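Local coordinates for transcriptional regulatory protein RcsB (PDB 5I4C) that serves as the response regulator of the Rcs phosphorelay, binding regulatory DNA to control genes for capsule synthesis, biofilm formation and cell division, here as its receiver domain, at residues N43-L48 against R76-L81. Sequence-based numbering, arbitrary orientation.
Sequences NNLPKL and RHFPSL
Leu-45 lies over one face of the Phe-78 ring, its CD1 methyl 4.2 Å from the ring centroid in a CH-pi contact. The methyl stands 21° off the ring normal and is shifted toward the rim, so it sits nearest CE2, while CB of the same leucine lies on that side too, just past the rim, 3.8 Å from Phe-78 CZ. Phe-78 CB points toward 43-48, and with CG anti to the carbonyl carbon (chi1 -51°) the ring lies under Leu-45 and against Pro-46.

Apolar packing completes the contact. Pro-46 meets the ring at its edge, in plane, with its CG 3.9 Å from Phe-78 CE1, so that two successive residues hold a face and the rim of one aromatic group. Deeper in, the buried Leu-45 and Leu-81 reach toward each other tip to tip, their CD2 methyls 3.8 Å apart, and Leu-45 also rests on Ile-7 of strand 4-9.

No hydrogen bond crosses between the segments; the polar bonds lie within each one. Leu-81 N bonds to Phe-78 O within a type I turn that leads from helix 67-77 into strand 82-87, and Lys-47 NZ reaches back to Asn-44 OD1 at 3.1 Å.

The contact thus joins the 3-10 segment after helix 38-44 to the turn after helix 67-77, beside a central parallel sheet of strand order 2-1-3-4-5, the hallmark of the CheY-like receiver fold.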
loop_
_atom_site.group_PDB
_atom_site.type_symbol
_atom_site.label_atom_id
_atom_site.label_comp_id
_atom_site.label_asym_id
_atom_site.label_seq_id
_atom_site.Cartn_x
_atom_site.Cartn_y
_atom_site.Cartn_z
ATOM N N ASN A 43 -12.257 1.240 -20.574
ATOM C CA ASN A 43 -13.699 1.232 -20.805
ATOM C C ASN A 43 -14.432 2.378 -20.211
ATOM O O ASN A 43 -15.367 2.857 -20.815
ATOM C CB ASN A 43 -14.374 -0.033 -20.293
ATOM C CG ASN A 43 -14.218 -1.175 -21.206
ATOM O OD1 ASN A 43 -13.868 -1.022 -22.354
ATOM N ND2 ASN A 43 -14.423 -2.357 -20.680
ATOM N N ASN A 44 -13.998 2.840 -19.052
ATOM C CA ASN A 44 -14.716 3.898 -18.356
ATOM C C ASN A 44 -14.086 5.270 -18.486
ATOM O O ASN A 44 -14.753 6.238 -18.261
ATOM C CB ASN A 44 -14.824 3.515 -16.933
ATOM C CG ASN A 44 -15.749 2.386 -16.769
ATOM O OD1 ASN A 44 -16.961 2.537 -16.950
ATOM N ND2 ASN A 44 -15.204 1.191 -16.588
ATOM N N LEU A 45 -12.854 5.354 -18.931
ATOM C CA LEU A 45 -12.196 6.635 -19.192
ATOM C C LEU A 45 -13.052 7.694 -19.920
ATOM O O LEU A 45 -13.144 8.796 -19.443
ATOM C CB LEU A 45 -10.838 6.469 -19.907
ATOM C CG LEU A 45 -9.620 6.749 -19.008
ATOM C CD1 LEU A 45 -8.320 6.276 -19.626
ATOM C CD2 LEU A 45 -9.517 8.204 -18.711
ATOM N N PRO A 46 -13.654 7.364 -21.059
ATOM C CA PRO A 46 -14.452 8.399 -21.751
ATOM C C PRO A 46 -15.600 8.946 -20.903
ATOM O O PRO A 46 -16.096 10.059 -21.157
ATOM C CB PRO A 46 -15.004 7.677 -22.975
ATOM C CG PRO A 46 -14.091 6.464 -23.153
ATOM C CD PRO A 46 -13.710 6.071 -21.744
ATOM N N LYS A 47 -16.016 8.192 -19.883
ATOM C CA LYS A 47 -17.208 8.556 -19.069
ATOM C C LYS A 47 -16.942 9.513 -17.866
ATOM O O LYS A 47 -17.871 9.926 -17.144
ATOM C CB LYS A 47 -17.918 7.290 -18.582
ATOM C CG LYS A 47 -18.247 6.262 -19.655
ATOM C CD LYS A 47 -18.634 4.952 -18.934
ATOM C CE LYS A 47 -18.774 3.785 -19.857
ATOM N NZ LYS A 47 -19.250 2.608 -19.088
ATOM N N LEU A 48 -15.686 9.834 -17.636
ATOM C CA LEU A 48 -15.245 10.517 -16.409
ATOM C C LEU A 48 -14.487 11.714 -16.959
ATOM O O LEU A 48 -13.714 11.557 -17.884
ATOM C CB LEU A 48 -14.261 9.605 -15.633
ATOM C CG LEU A 48 -14.819 8.246 -15.191
ATOM C CD1 LEU A 48 -13.730 7.442 -14.496
ATOM C CD2 LEU A 48 -15.985 8.467 -14.250
ATOM N N ARG A 76 -2.570 7.658 -27.632
ATOM C CA ARG A 76 -3.235 7.721 -28.934
ATOM C C ARG A 76 -4.703 8.006 -28.793
ATOM O O ARG A 76 -5.262 8.817 -29.525
ATOM C CB ARG A 76 -2.993 6.389 -29.581
ATOM C CG ARG A 76 -3.498 6.292 -30.927
ATOM C CD ARG A 76 -2.827 5.117 -31.622
ATOM N NE ARG A 76 -3.681 4.994 -32.755
ATOM C CZ ARG A 76 -4.785 4.254 -32.782
ATOM N NH1 ARG A 76 -5.084 3.419 -31.812
ATOM N NH2 ARG A 76 -5.548 4.298 -33.863
ATOM N N HIS A 77 -5.365 7.292 -27.885
ATOM C CA HIS A 77 -6.824 7.417 -27.768
ATOM C C HIS A 77 -7.310 8.561 -26.850
ATOM O O HIS A 77 -8.431 9.006 -26.994
ATOM C CB HIS A 77 -7.429 6.090 -27.260
ATOM C CG HIS A 77 -7.412 5.007 -28.281
ATOM N ND1 HIS A 77 -8.370 4.909 -29.274
ATOM C CD2 HIS A 77 -6.517 4.020 -28.521
ATOM C CE1 HIS A 77 -8.095 3.864 -30.036
ATOM N NE2 HIS A 77 -6.989 3.298 -29.594
ATOM N N PHE A 78 -6.496 9.019 -25.925
ATOM C CA PHE A 78 -6.809 10.118 -24.975
ATOM C C PHE A 78 -5.611 11.087 -25.005
ATOM O O PHE A 78 -4.843 11.238 -24.025
ATOM C CB PHE A 78 -7.074 9.568 -23.575
ATOM C CG PHE A 78 -8.106 8.443 -23.565
ATOM C CD1 PHE A 78 -9.456 8.735 -23.629
ATOM C CD2 PHE A 78 -7.725 7.145 -23.555
ATOM C CE1 PHE A 78 -10.407 7.722 -23.631
ATOM C CE2 PHE A 78 -8.659 6.133 -23.559
ATOM C CZ PHE A 78 -9.984 6.422 -23.578
ATOM N N PRO A 79 -5.405 11.734 -26.142
ATOM C CA PRO A 79 -4.102 12.445 -26.260
ATOM C C PRO A 79 -3.845 13.662 -25.348
ATOM O O PRO A 79 -2.686 14.019 -25.178
ATOM C CB PRO A 79 -4.039 12.847 -27.739
ATOM C CG PRO A 79 -5.452 12.886 -28.167
ATOM C CD PRO A 79 -6.214 11.866 -27.368
ATOM N N SER A 80 -4.843 14.264 -24.735
ATOM C CA SER A 80 -4.611 15.350 -23.770
ATOM C C SER A 80 -4.682 14.917 -22.304
ATOM O O SER A 80 -4.579 15.744 -21.425
ATOM C CB SER A 80 -5.589 16.447 -24.023
ATOM O OG SER A 80 -5.498 16.814 -25.384
ATOM N N LEU A 81 -4.843 13.615 -22.057
ATOM C CA LEU A 81 -4.860 13.097 -20.685
ATOM C C LEU A 81 -3.422 13.064 -20.180
ATOM O O LEU A 81 -2.536 12.470 -20.830
ATOM C CB LEU A 81 -5.449 11.707 -20.654
ATOM C CG LEU A 81 -5.602 11.066 -19.285
ATOM C CD1 LEU A 81 -6.563 11.826 -18.396
ATOM C CD2 LEU A 81 -6.057 9.629 -19.434
#